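Local coordinates for protein 3-hydroxyisobutyrate dehydrogenase (Salmonella typhimurium, PDB 3G0O) that probably oxidises L-threonate to 2-oxo-tetronate, using NAD(+) or NADP(+) as cosubstrate with a preference for NAD(+), at residues D7-I12 with V64-V69; G95-V100 with T152-V157; G138-M143 with D159-N164; V188-A193 with S221-N226; Q229-G234 with D285-I290. One frame throughout, in Å; residues are numbered along the deposited sequence.

Contact 1: D7-I12 with V64-V69; sequences DFHVGI and VVDALV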
# COMPACT_ATOMS: atom_id res chain seq x y z
N ASP A 7 2.53 -13.88 -40.52
CA ASP A 7 2.86 -13.72 -39.08
C ASP A 7 2.02 -12.57 -38.52
O ASP A 7 1.34 -11.85 -39.28
CB ASP A 7 4.37 -13.44 -38.91
CG ASP A 7 4.97 -14.20 -37.77
OD1 ASP A 7 4.35 -15.20 -37.32
OD2 ASP A 7 6.07 -13.82 -37.32
N PHE A 8 2.04 -12.41 -37.20
CA PHE A 8 1.28 -11.35 -36.53
C PHE A 8 2.17 -10.14 -36.33
O PHE A 8 3.21 -10.23 -35.68
CB PHE A 8 0.78 -11.84 -35.18
CG PHE A 8 -0.19 -10.91 -34.51
CD1 PHE A 8 -1.56 -11.05 -34.72
CD2 PHE A 8 0.27 -9.87 -33.70
CE1 PHE A 8 -2.47 -10.17 -34.11
CE2 PHE A 8 -0.64 -8.99 -33.08
CZ PHE A 8 -2.00 -9.14 -33.29
N HIS A 9 1.75 -9.01 -36.88
CA HIS A 9 2.51 -7.77 -36.75
C HIS A 9 1.85 -6.85 -35.74
O HIS A 9 0.66 -6.56 -35.84
CB HIS A 9 2.62 -7.06 -38.10
CG HIS A 9 3.55 -7.74 -39.06
ND1 HIS A 9 4.79 -7.23 -39.37
CD2 HIS A 9 3.44 -8.90 -39.74
CE1 HIS A 9 5.41 -8.06 -40.20
NE2 HIS A 9 4.60 -9.08 -40.44
N VAL A 10 2.63 -6.40 -34.77
CA VAL A 10 2.13 -5.50 -33.74
C VAL A 10 3.04 -4.28 -33.65
O VAL A 10 4.26 -4.41 -33.67
CB VAL A 10 2.09 -6.20 -32.36
CG1 VAL A 10 3.47 -6.72 -31.99
CG2 VAL A 10 1.58 -5.23 -31.30
N GLY A 11 2.43 -3.10 -33.59
CA GLY A 11 3.20 -1.88 -33.47
C GLY A 11 2.99 -1.26 -32.10
O GLY A 11 1.85 -1.10 -31.66
N ILE A 12 4.08 -0.91 -31.43
CA ILE A 12 4.01 -0.28 -30.10
C ILE A 12 4.36 1.19 -30.24
O ILE A 12 5.48 1.52 -30.63
CB ILE A 12 5.01 -0.91 -29.11
CG1 ILE A 12 4.83 -2.43 -29.07
CG2 ILE A 12 4.80 -0.31 -27.72
CD1 ILE A 12 3.45 -2.89 -28.64
N VAL A 64 0.44 -2.04 -42.11
CA VAL A 64 0.63 -3.49 -42.14
C VAL A 64 0.41 -4.21 -40.82
O VAL A 64 0.30 -5.44 -40.78
CB VAL A 64 2.04 -3.87 -42.64
CG1 VAL A 64 2.31 -3.24 -43.99
CG2 VAL A 64 3.09 -3.46 -41.62
N VAL A 65 0.35 -3.46 -39.72
CA VAL A 65 0.17 -4.09 -38.42
C VAL A 65 -1.23 -4.66 -38.22
O VAL A 65 -2.22 -4.13 -38.72
CB VAL A 65 0.46 -3.10 -37.26
CG1 VAL A 65 1.92 -2.70 -37.28
CG2 VAL A 65 -0.45 -1.89 -37.37
N ASP A 66 -1.29 -5.76 -37.48
CA ASP A 66 -2.54 -6.43 -37.15
C ASP A 66 -3.09 -5.75 -35.90
O ASP A 66 -4.29 -5.77 -35.63
CB ASP A 66 -2.28 -7.90 -36.87
CG ASP A 66 -1.78 -8.64 -38.10
OD1 ASP A 66 -2.58 -8.81 -39.04
OD2 ASP A 66 -0.60 -9.04 -38.13
N ALA A 67 -2.19 -5.15 -35.13
CA ALA A 67 -2.57 -4.47 -33.91
C ALA A 67 -1.61 -3.33 -33.60
O ALA A 67 -0.41 -3.43 -33.84
CB ALA A 67 -2.60 -5.45 -32.74
N LEU A 68 -2.16 -2.25 -33.06
CA LEU A 68 -1.35 -1.10 -32.68
C LEU A 68 -1.63 -0.84 -31.21
O LEU A 68 -2.79 -0.70 -30.82
CB LEU A 68 -1.75 0.13 -33.50
CG LEU A 68 -0.83 1.35 -33.33
CD1 LEU A 68 0.45 1.12 -34.12
CD2 LEU A 68 -1.53 2.61 -33.82
N VAL A 69 -0.58 -0.80 -30.40
CA VAL A 69 -0.73 -0.53 -28.96
C VAL A 69 -0.23 0.88 -28.71
O VAL A 69 0.88 1.23 -29.12
CB VAL A 69 0.09 -1.52 -28.10
CG1 VAL A 69 -0.17 -1.26 -26.61
CG2 VAL A 69 -0.25 -2.95 -28.47
O HOH W 1 -0.38 -9.71 -40.67
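Strands 9-12 and 67-69 run parallel, their axes 4.7 Å apart and inclined by 20°, so that Val10 faces Ala67, Gly11 faces Leu68 and Ile12 faces Val69. Gly11 is bonded through both its backbone groups: its N gives to Ala67 O at 2.9 Å, and its O takes Val69 N at 2.8 Å. Where the pairing begins, His9 O accepts twice, from Asp66 N (2.7 Å) and, at greater length, from Ala67 N (3.3 Å). Asp66 then turns its carboxylate back on the first strand: with CG beside its own backbone N (chi1 -65°), OD2 receives His9 N on its anti lone pair, 2.7 Å away and almost straight at 174°. Asp66 CB itself sits over one face of the Phe8 ring, 3.8 Å from its centroid, in a CH-pi contact, while CZ of that ring meets the Ala67 methyl. Further along this face Val10 CG2 meets Val69 CG2, and Ile12 lies alongside Val69, with CD1 3.7 Å from Val69 CB. Across the sheet, Val65 CG1 and Leu68 CD1 close on the bare backbone of Gly11. The pairing joins two central strands of the parallel half of the Rossmann-type dinucleotide-binding domain; the strand of Ile12 leads into a glycine-rich turn consistent with that fold. Because Asp66 OD1 also forms salt bridges with Arg153 and Lys93, the carboxylate is probably kept ionised while its other oxygen holds the backbone of His9 just where the two strands start to pair.

Contact 2: G95-V100 with T152-V157; sequences GSAVMV and TRLKPV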
# COMPACT_ATOMS: atom_id res chain seq x y z
N GLY A 95 -10.33 -4.48 -39.89
CA GLY A 95 -10.21 -5.61 -38.99
C GLY A 95 -9.07 -5.53 -37.99
O GLY A 95 -9.04 -6.30 -37.03
N SER A 96 -8.12 -4.62 -38.21
CA SER A 96 -6.99 -4.47 -37.30
C SER A 96 -7.48 -3.87 -35.99
O SER A 96 -8.55 -3.26 -35.94
CB SER A 96 -5.89 -3.60 -37.93
OG SER A 96 -6.37 -2.31 -38.26
N ALA A 97 -6.72 -4.04 -34.91
CA ALA A 97 -7.14 -3.51 -33.62
C ALA A 97 -6.20 -2.47 -33.02
O ALA A 97 -5.00 -2.49 -33.25
CB ALA A 97 -7.31 -4.67 -32.63
N VAL A 98 -6.78 -1.56 -32.25
CA VAL A 98 -6.00 -0.53 -31.58
C VAL A 98 -6.22 -0.70 -30.08
O VAL A 98 -7.35 -0.64 -29.61
CB VAL A 98 -6.43 0.89 -31.97
CG1 VAL A 98 -5.62 1.90 -31.18
CG2 VAL A 98 -6.23 1.11 -33.46
N MSE A 99 -5.14 -0.94 -29.36
CA MSE A 99 -5.21 -1.12 -27.91
C MSE A 99 -4.72 0.18 -27.29
O MSE A 99 -3.52 0.47 -27.32
CB MSE A 99 -4.33 -2.29 -27.49
CG MSE A 99 -4.41 -2.64 -26.02
SE MSE A 99 -3.25 -4.13 -25.57
CE MSE A 99 -2.67 -3.57 -23.81
N VAL A 100 -5.64 0.97 -26.75
CA VAL A 100 -5.28 2.24 -26.13
C VAL A 100 -4.96 1.99 -24.66
O VAL A 100 -5.84 1.62 -23.88
CB VAL A 100 -6.42 3.28 -26.25
CG1 VAL A 100 -5.99 4.61 -25.65
CG2 VAL A 100 -6.79 3.46 -27.72
N THR A 152 -10.50 -10.58 -29.21
CA THR A 152 -10.02 -11.70 -30.01
C THR A 152 -8.81 -11.32 -30.86
O THR A 152 -7.82 -12.03 -30.89
CB THR A 152 -11.13 -12.24 -30.93
OG1 THR A 152 -12.22 -12.73 -30.13
CG2 THR A 152 -10.60 -13.37 -31.81
N ARG A 153 -8.90 -10.18 -31.55
CA ARG A 153 -7.81 -9.73 -32.40
C ARG A 153 -6.54 -9.46 -31.61
O ARG A 153 -5.44 -9.77 -32.07
CB ARG A 153 -8.22 -8.45 -33.13
CG ARG A 153 -7.34 -8.12 -34.31
CD ARG A 153 -7.67 -9.03 -35.48
NE ARG A 153 -7.06 -8.55 -36.71
CZ ARG A 153 -5.89 -8.94 -37.18
NH1 ARG A 153 -5.17 -9.85 -36.53
NH2 ARG A 153 -5.42 -8.40 -38.28
N LEU A 154 -6.69 -8.91 -30.41
CA LEU A 154 -5.55 -8.57 -29.57
C LEU A 154 -5.00 -9.67 -28.67
O LEU A 154 -3.99 -9.47 -28.00
CB LEU A 154 -5.90 -7.35 -28.71
CG LEU A 154 -6.01 -6.02 -29.46
CD1 LEU A 154 -6.77 -5.01 -28.61
CD2 LEU A 154 -4.63 -5.51 -29.81
N LYS A 155 -5.64 -10.83 -28.67
CA LYS A 155 -5.19 -11.93 -27.82
C LYS A 155 -3.69 -12.20 -27.86
O LYS A 155 -3.06 -12.40 -26.82
CB LYS A 155 -5.95 -13.21 -28.16
CG LYS A 155 -5.72 -14.34 -27.16
CD LYS A 155 -6.53 -15.57 -27.54
CE LYS A 155 -6.45 -16.63 -26.47
NZ LYS A 155 -5.03 -16.96 -26.13
N PRO A 156 -3.09 -12.23 -29.07
CA PRO A 156 -1.65 -12.48 -29.16
C PRO A 156 -0.86 -11.42 -28.40
O PRO A 156 0.14 -11.73 -27.75
CB PRO A 156 -1.39 -12.42 -30.67
CG PRO A 156 -2.67 -12.94 -31.25
CD PRO A 156 -3.70 -12.21 -30.41
N VAL A 157 -1.32 -10.18 -28.48
CA VAL A 157 -0.65 -9.08 -27.79
C VAL A 157 -0.85 -9.17 -26.28
O VAL A 157 0.11 -9.09 -25.52
CB VAL A 157 -1.18 -7.72 -28.29
CG1 VAL A 157 -0.53 -6.58 -27.49
CG2 VAL A 157 -0.89 -7.55 -29.77
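Helix 148-161 lies across one face of the Rossmann-type sheet, and here Arg153, Leu154 and Val157 come down on Gly95, Ala97 and Met99 at and just before strand 97-100. The segment axes approach to 8.6 Å and cross at 62°, with the small Ala97 beneath the helix. Leu154 is central to the contact: its CG stands 3.7 Å from Ala97 CB, and both its methyls lie against the CB atoms of Ala97 and Met99, CD1 at 3.8 Å from Met99 CB. The neighbouring strand 67-70 supports the same leucine through Ala67. Arg153 works where the strand begins. Its CG rests on Ala97 CB at 3.8 Å, and the fold at chi2 (75°) then carries the guanidinium towards the loop ahead of the strand. There NE donates to Gly95 O at 3.0 Å; the oxygen lies near the guanidinium plane, yet the nitrogen stands 51° out of the carbonyl plane, so the bond misses the lone pairs. NH2 of the same group reaches Asp66 in a salt bridge, leaving the arginine tied to the starts of two adjacent strands. Farther along the helix the contact is purely apolar. In Met99, a selenomethionine, CG is anti to the backbone N and the next torsion is extended too, which carries SE out from the strand to cross Val157 obliquely, 4.1 Å from CG1.

Contact 3: G138-M143 with D159-N164; sequences GEMTVM and DAVASN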
# COMPACT_ATOMS: atom_id res chain seq x y z
N GLY A 138 6.63 -9.02 -19.24
CA GLY A 138 5.37 -9.36 -19.88
C GLY A 138 4.31 -9.71 -18.86
O GLY A 138 3.42 -10.53 -19.12
N GLU A 139 4.40 -9.09 -17.69
CA GLU A 139 3.46 -9.35 -16.60
C GLU A 139 2.59 -8.15 -16.22
O GLU A 139 2.35 -7.89 -15.04
CB GLU A 139 4.22 -9.86 -15.38
CG GLU A 139 4.79 -11.26 -15.55
CD GLU A 139 5.76 -11.65 -14.45
OE1 GLU A 139 5.46 -11.41 -13.27
OE2 GLU A 139 6.83 -12.21 -14.78
N MSE A 140 2.12 -7.41 -17.22
CA MSE A 140 1.28 -6.26 -16.97
C MSE A 140 -0.09 -6.68 -16.46
O MSE A 140 -0.50 -7.83 -16.61
CB MSE A 140 1.04 -5.46 -18.25
CG MSE A 140 2.24 -4.76 -18.85
SE MSE A 140 1.62 -3.64 -20.33
CE MSE A 140 3.18 -2.50 -20.54
N THR A 141 -0.79 -5.73 -15.84
CA THR A 141 -2.15 -5.97 -15.38
C THR A 141 -2.95 -5.07 -16.31
O THR A 141 -2.65 -3.89 -16.46
CB THR A 141 -2.37 -5.54 -13.93
OG1 THR A 141 -1.84 -6.54 -13.05
CG2 THR A 141 -3.86 -5.37 -13.64
N VAL A 142 -3.96 -5.64 -16.96
CA VAL A 142 -4.77 -4.86 -17.88
C VAL A 142 -6.22 -4.79 -17.42
O VAL A 142 -6.81 -5.80 -17.04
CB VAL A 142 -4.75 -5.47 -19.30
CG1 VAL A 142 -5.42 -4.53 -20.30
CG2 VAL A 142 -3.31 -5.76 -19.72
N MSE A 143 -6.77 -3.58 -17.41
CA MSE A 143 -8.16 -3.36 -17.04
C MSE A 143 -8.80 -2.91 -18.35
O MSE A 143 -8.82 -1.73 -18.69
CB MSE A 143 -8.27 -2.31 -15.93
CG MSE A 143 -7.34 -1.11 -16.05
SE MSE A 143 -6.65 -0.56 -14.30
CE MSE A 143 -4.87 -1.30 -14.48
N ASP A 159 -1.62 -11.79 -24.48
CA ASP A 159 -0.93 -12.97 -23.96
C ASP A 159 0.56 -12.66 -23.75
O ASP A 159 1.18 -13.16 -22.81
CB ASP A 159 -1.03 -14.15 -24.93
CG ASP A 159 -2.40 -14.81 -24.94
OD1 ASP A 159 -3.28 -14.43 -24.13
OD2 ASP A 159 -2.60 -15.73 -25.77
N ALA A 160 1.12 -11.85 -24.63
CA ALA A 160 2.54 -11.52 -24.56
C ALA A 160 2.91 -10.47 -23.51
O ALA A 160 3.84 -10.67 -22.73
CB ALA A 160 3.03 -11.06 -25.93
N VAL A 161 2.19 -9.36 -23.51
CA VAL A 161 2.49 -8.27 -22.59
C VAL A 161 1.91 -8.36 -21.19
O VAL A 161 2.44 -7.75 -20.26
CB VAL A 161 2.05 -6.92 -23.19
CG1 VAL A 161 2.57 -6.78 -24.61
CG2 VAL A 161 0.52 -6.81 -23.17
N ALA A 162 0.83 -9.13 -21.02
CA ALA A 162 0.18 -9.23 -19.71
C ALA A 162 0.13 -10.60 -19.06
O ALA A 162 0.23 -11.63 -19.72
CB ALA A 162 -1.23 -8.67 -19.82
N SER A 163 -0.05 -10.59 -17.74
CA SER A 163 -0.17 -11.81 -16.95
C SER A 163 -1.55 -11.83 -16.27
O SER A 163 -2.02 -12.87 -15.84
CB SER A 163 0.94 -11.90 -15.90
OG SER A 163 0.95 -10.77 -15.05
N ASN A 164 -2.18 -10.66 -16.19
CA ASN A 164 -3.51 -10.54 -15.60
C ASN A 164 -4.36 -9.56 -16.40
O ASN A 164 -4.11 -8.35 -16.38
CB ASN A 164 -3.43 -10.07 -14.15
CG ASN A 164 -2.80 -11.10 -13.23
OD1 ASN A 164 -1.64 -10.96 -12.84
ND2 ASN A 164 -3.55 -12.14 -12.90
O HOH W 2 0.14 -8.35 -13.35
O HOH W 3 2.07 -11.78 -12.56
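Met140 and Ala162 are paired by backbone hydrogen bonds that begin where a helix ends. Met140 N gives to Val161 O at 3.1 Å, in the carbonyl plane and on a lone pair; Met140 O then takes Ser163 N at 3.0 Å and, weakly, Asn164 N at 3.3 Å. That doubled acceptance marks a beta bulge: the register slips by one residue before Thr141 faces Asn164, and Val142 N continues the pairing on Asn164 O at 2.8 Å. Gly138 ends the preceding helix in a Schellman motif, and its CA makes a C-H contact with Ala160 O. These segments belong to the beta-alpha-beta unit at one end of the sheet, strand 140-145, helix 148-161 and strand 162-169, whose two strands are parallel. Among apolar contacts, the Ala162 methyl sits 3.6 Å from Val142 CG2, a branch placed beside its backbone N, and faces Met140 CB more loosely. The selenomethionine chain of Met140 runs extended past Val161 towards Met18 and Ala22 of helix 17-28. The polar contacts gather round a water within hydrogen-bonding distance of Glu139 O (2.8 Å), Thr141 OG1 (2.7 Å), Ser163 OG and Asn164 OD1. A second water bonds Ser163 OG at 2.9 Å. Thr141 OG1 is hydrogen-bonded to His216 O of the second subunit, on whose His216 Asn164 also packs.

Contact 4: V188-A193 with S221-N226; sequences VHIAAA and SWMFEN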
# COMPACT_ATOMS: atom_id res chain seq x y z
N VAL A 188 -2.81 8.86 -3.95
CA VAL A 188 -2.91 9.05 -2.51
C VAL A 188 -1.78 8.32 -1.80
O VAL A 188 -1.21 8.83 -0.84
CB VAL A 188 -4.27 8.55 -1.96
CG1 VAL A 188 -4.24 8.52 -0.44
CG2 VAL A 188 -5.39 9.46 -2.45
N HIS A 189 -1.44 7.13 -2.27
CA HIS A 189 -0.37 6.37 -1.63
C HIS A 189 0.99 7.06 -1.76
O HIS A 189 1.76 7.09 -0.80
CB HIS A 189 -0.32 4.95 -2.19
CG HIS A 189 -1.48 4.10 -1.77
ND1 HIS A 189 -1.79 2.90 -2.38
CD2 HIS A 189 -2.43 4.30 -0.83
CE1 HIS A 189 -2.88 2.40 -1.83
NE2 HIS A 189 -3.29 3.23 -0.89
N ILE A 190 1.29 7.64 -2.92
CA ILE A 190 2.57 8.34 -3.04
C ILE A 190 2.59 9.52 -2.07
O ILE A 190 3.57 9.71 -1.35
CB ILE A 190 2.81 8.87 -4.47
CG1 ILE A 190 2.98 7.70 -5.45
CG2 ILE A 190 4.06 9.75 -4.48
CD1 ILE A 190 3.05 8.11 -6.91
N ALA A 191 1.51 10.29 -2.04
CA ALA A 191 1.44 11.44 -1.15
C ALA A 191 1.50 11.05 0.33
O ALA A 191 2.15 11.71 1.13
CB ALA A 191 0.17 12.26 -1.44
N ALA A 192 0.81 9.97 0.69
CA ALA A 192 0.81 9.51 2.07
C ALA A 192 2.22 9.04 2.46
O ALA A 192 2.68 9.31 3.56
CB ALA A 192 -0.20 8.37 2.26
N ALA A 193 2.89 8.36 1.54
CA ALA A 193 4.25 7.89 1.81
C ALA A 193 5.13 9.10 2.09
O ALA A 193 5.89 9.13 3.07
CB ALA A 193 4.79 7.11 0.62
N SER A 221 2.93 -0.09 1.08
CA SER A 221 2.12 0.02 -0.13
C SER A 221 3.10 -0.15 -1.28
O SER A 221 4.31 0.06 -1.11
CB SER A 221 1.43 1.38 -0.23
OG SER A 221 2.34 2.40 -0.63
N TRP A 222 2.59 -0.55 -2.43
CA TRP A 222 3.45 -0.73 -3.59
C TRP A 222 4.13 0.61 -3.89
O TRP A 222 5.33 0.66 -4.16
CB TRP A 222 2.65 -1.18 -4.81
CG TRP A 222 3.52 -1.69 -5.92
CD1 TRP A 222 3.88 -2.99 -6.15
CD2 TRP A 222 4.18 -0.91 -6.93
NE1 TRP A 222 4.73 -3.06 -7.23
CE2 TRP A 222 4.93 -1.80 -7.72
CE3 TRP A 222 4.22 0.46 -7.22
CZ2 TRP A 222 5.71 -1.37 -8.80
CZ3 TRP A 222 4.99 0.89 -8.30
CH2 TRP A 222 5.73 -0.02 -9.07
N MSE A 223 3.37 1.70 -3.84
CA MSE A 223 3.94 3.01 -4.11
C MSE A 223 4.95 3.47 -3.06
O MSE A 223 5.93 4.12 -3.39
CB MSE A 223 2.83 4.06 -4.27
CG MSE A 223 2.13 3.96 -5.61
SE MSE A 223 3.38 4.18 -7.10
CE MSE A 223 2.09 4.47 -8.52
N PHE A 224 4.71 3.13 -1.79
CA PHE A 224 5.66 3.51 -0.76
C PHE A 224 6.99 2.81 -1.06
O PHE A 224 8.04 3.45 -1.14
CB PHE A 224 5.19 3.06 0.63
CG PHE A 224 6.16 3.40 1.73
CD1 PHE A 224 5.98 4.55 2.50
CD2 PHE A 224 7.29 2.62 1.95
CE1 PHE A 224 6.92 4.92 3.47
CE2 PHE A 224 8.24 2.98 2.91
CZ PHE A 224 8.05 4.13 3.68
N GLU A 225 6.92 1.50 -1.25
CA GLU A 225 8.13 0.73 -1.51
C GLU A 225 8.88 1.19 -2.75
O GLU A 225 10.11 1.26 -2.74
CB GLU A 225 7.80 -0.77 -1.62
CG GLU A 225 9.03 -1.65 -1.50
CD GLU A 225 8.71 -3.12 -1.31
OE1 GLU A 225 7.67 -3.44 -0.71
OE2 GLU A 225 9.52 -3.96 -1.76
N ASN A 226 8.15 1.52 -3.81
CA ASN A 226 8.79 1.96 -5.04
C ASN A 226 9.31 3.39 -5.00
O ASN A 226 10.48 3.64 -5.29
CB ASN A 226 7.83 1.80 -6.21
CG ASN A 226 8.47 2.15 -7.54
OD1 ASN A 226 8.43 3.30 -7.98
ND2 ASN A 226 9.08 1.15 -8.17
O HOH W 4 0.48 1.51 -3.96
O HOH W 5 1.93 4.61 0.79
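Met223, a selenomethionine, turns CG beside its backbone N (chi1 -76°) and folds again at chi2 (-59°), which lays CG and SE against the extended chain of Ile190; Phe224 instead sets CG anti to its N and swings its ring to Ala193. These side chains belong to a helix-helix packing in the all-helical C-terminal domain, where helix 174-202 meets the start of helix 222-232. The axes cross at 52° with a closest approach of 8.3 Å. Ile190 CG1 touches Met223 CB at 3.8 Å, the two side chains crossing aslant, while Met223 CB also meets His189 CB. Ala193 CB presses on the Phe224 ring at CD1, 3.4 Å away, a close fit permitted by the small methyl. Ser221 is the N-cap of the second helix: its OG, held between N and carbonyl carbon by its first torsion, accepts Phe224 N at 2.7 Å. No direct hydrogen bond joins the segments, and two waters bridge them instead. One takes the helix-start N-H of Met223 (2.9 Å) and also bonds His189 ND1. The His189 ring meets His189 of the second subunit edge-to-face, making this packing part of the dimer interface, and the Met223 side chain also borders the pocket of a bound tartaric acid, about 4 Å away. The second water donates to His189 O at 3.0 Å and bonds Ser221 OG at 2.7 Å.

Contact 5: Q229-G234 with D285-I290; sequences QHVVDG and DDSAVI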
# COMPACT_ATOMS: atom_id res chain seq x y z
N GLN A 229 12.12 4.80 -2.14
CA GLN A 229 13.51 4.41 -2.31
C GLN A 229 14.20 5.61 -2.96
O GLN A 229 15.36 5.91 -2.68
CB GLN A 229 13.63 3.19 -3.23
CG GLN A 229 15.06 2.71 -3.43
CD GLN A 229 15.72 2.26 -2.14
OE1 GLN A 229 15.31 1.27 -1.53
NE2 GLN A 229 16.73 3.01 -1.70
N HIS A 230 13.46 6.31 -3.81
CA HIS A 230 13.99 7.50 -4.48
C HIS A 230 14.31 8.55 -3.42
O HIS A 230 15.34 9.23 -3.49
CB HIS A 230 12.96 8.07 -5.46
CG HIS A 230 12.52 7.10 -6.52
ND1 HIS A 230 11.46 7.36 -7.36
CD2 HIS A 230 13.00 5.88 -6.86
CE1 HIS A 230 11.30 6.33 -8.18
NE2 HIS A 230 12.22 5.42 -7.90
N VAL A 231 13.43 8.67 -2.43
CA VAL A 231 13.62 9.64 -1.36
C VAL A 231 14.83 9.28 -0.50
O VAL A 231 15.63 10.15 -0.16
CB VAL A 231 12.38 9.72 -0.44
CG1 VAL A 231 12.69 10.58 0.78
CG2 VAL A 231 11.20 10.30 -1.21
N VAL A 232 14.94 8.01 -0.15
CA VAL A 232 16.07 7.57 0.67
C VAL A 232 17.38 7.85 -0.07
O VAL A 232 18.36 8.27 0.55
CB VAL A 232 15.98 6.06 0.97
CG1 VAL A 232 17.22 5.60 1.71
CG2 VAL A 232 14.73 5.77 1.81
N ASP A 233 17.37 7.64 -1.38
CA ASP A 233 18.57 7.87 -2.19
C ASP A 233 18.72 9.33 -2.62
O ASP A 233 19.72 9.69 -3.23
CB ASP A 233 18.57 6.97 -3.42
CG ASP A 233 18.65 5.50 -3.08
OD1 ASP A 233 19.38 5.15 -2.12
OD2 ASP A 233 18.01 4.68 -3.77
N GLY A 234 17.73 10.16 -2.30
CA GLY A 234 17.79 11.56 -2.68
C GLY A 234 17.88 11.78 -4.18
O GLY A 234 18.46 12.77 -4.64
N ASP A 285 10.55 13.70 -10.29
CA ASP A 285 9.89 12.44 -9.95
C ASP A 285 8.69 12.76 -9.05
O ASP A 285 8.78 13.67 -8.22
CB ASP A 285 10.86 11.53 -9.22
CG ASP A 285 10.34 10.12 -9.07
OD1 ASP A 285 10.15 9.45 -10.11
OD2 ASP A 285 10.10 9.69 -7.92
N ASP A 286 7.59 12.02 -9.18
CA ASP A 286 6.43 12.31 -8.35
C ASP A 286 6.71 12.20 -6.85
O ASP A 286 5.99 12.77 -6.04
CB ASP A 286 5.20 11.46 -8.74
CG ASP A 286 5.52 9.98 -8.91
OD1 ASP A 286 6.34 9.45 -8.14
OD2 ASP A 286 4.93 9.35 -9.82
N SER A 287 7.78 11.50 -6.48
CA SER A 287 8.10 11.39 -5.07
C SER A 287 8.51 12.76 -4.54
O SER A 287 8.56 12.98 -3.33
CB SER A 287 9.23 10.37 -4.83
OG SER A 287 10.44 10.75 -5.47
N ALA A 288 8.78 13.70 -5.45
CA ALA A 288 9.18 15.05 -5.06
C ALA A 288 8.05 15.80 -4.38
O ALA A 288 8.24 16.92 -3.89
CB ALA A 288 9.68 15.83 -6.28
N VAL A 289 6.86 15.20 -4.34
CA VAL A 289 5.74 15.84 -3.67
C VAL A 289 6.13 16.03 -2.19
O VAL A 289 5.59 16.90 -1.50
CB VAL A 289 4.45 14.97 -3.76
CG1 VAL A 289 4.67 13.64 -3.05
CG2 VAL A 289 3.27 15.72 -3.15
N ILE A 290 7.07 15.22 -1.73
CA ILE A 290 7.54 15.31 -0.35
C ILE A 290 8.18 16.68 -0.07
O ILE A 290 8.26 17.12 1.07
CB ILE A 290 8.58 14.20 -0.04
CG1 ILE A 290 8.80 14.10 1.47
CG2 ILE A 290 9.90 14.50 -0.74
CD1 ILE A 290 9.66 12.92 1.91
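His230 ND1 donates to Asp285 OD2 at 2.8 Å, a histidine-carboxylate hydrogen bond that joins the end of helix 222-232 to the loop after helix 264-281. The oxygen lies close to the imidazole plane, at its edge, but the nitrogen approaches 51° above the carboxylate plane; ring and carboxylate are turned 67° against each other. Beside this bond Val231 reaches Ile290 tip to tip, CG1 to CD1 at 4.0 Å, and its other branch, CG2, rests on Ser287 CB at 4.1 Å. The next shell fixes the acceptor. Ser287 OG donates to the anti lone pair of Asp285 OD2 at 2.7 Å, and Ser287 N gives to the same oxygen at 3.3 Å, closing an Asx turn at the start of the 3-10 segment 286-290. With chi1 near 62°, OG sits between its backbone N and carbonyl carbon, on the side facing the aspartate. Three donors thus grip OD2, while OD1 accepts Arg239 N, so the buried carboxylate is probably stabilised as an anion. Farther out, Asp286 holds Arg227 of helix 222-232 in a salt bridge. The 3-10 segment is seated between helices, with Val289 and Ile290 against Ala194 of helix 174-202 and Val289 also on helix 264-281, while Val231 leans on Leu207 of helix 207-214.

In the fold
Contacts 1, 2 and 3 build the nucleotide-binding domain, and contacts 4 and 5 the helical domain, with centres of contacts 1 and 4 about 35 Å apart. Contacts 1 and 2 meet in the sheet, where Leu68 N and O probably bond Ala97 O and Met99 N; contacts 2 and 3 share helix 148-161. Contacts 4 and 5 share helix 222-232 and touch where Ile190 CD1 packs on Asp286 OD2 at 3.7 Å. A bound tartaric acid is near both domains, about 4 Å from the side chain of Met223 and about 7 Å from those of Met140 and His230. Lys179, the predicted active-site residue, is about 9 Å from the side chains of Thr141 and Met223. Contacts 3 and 4 both reach the second subunit.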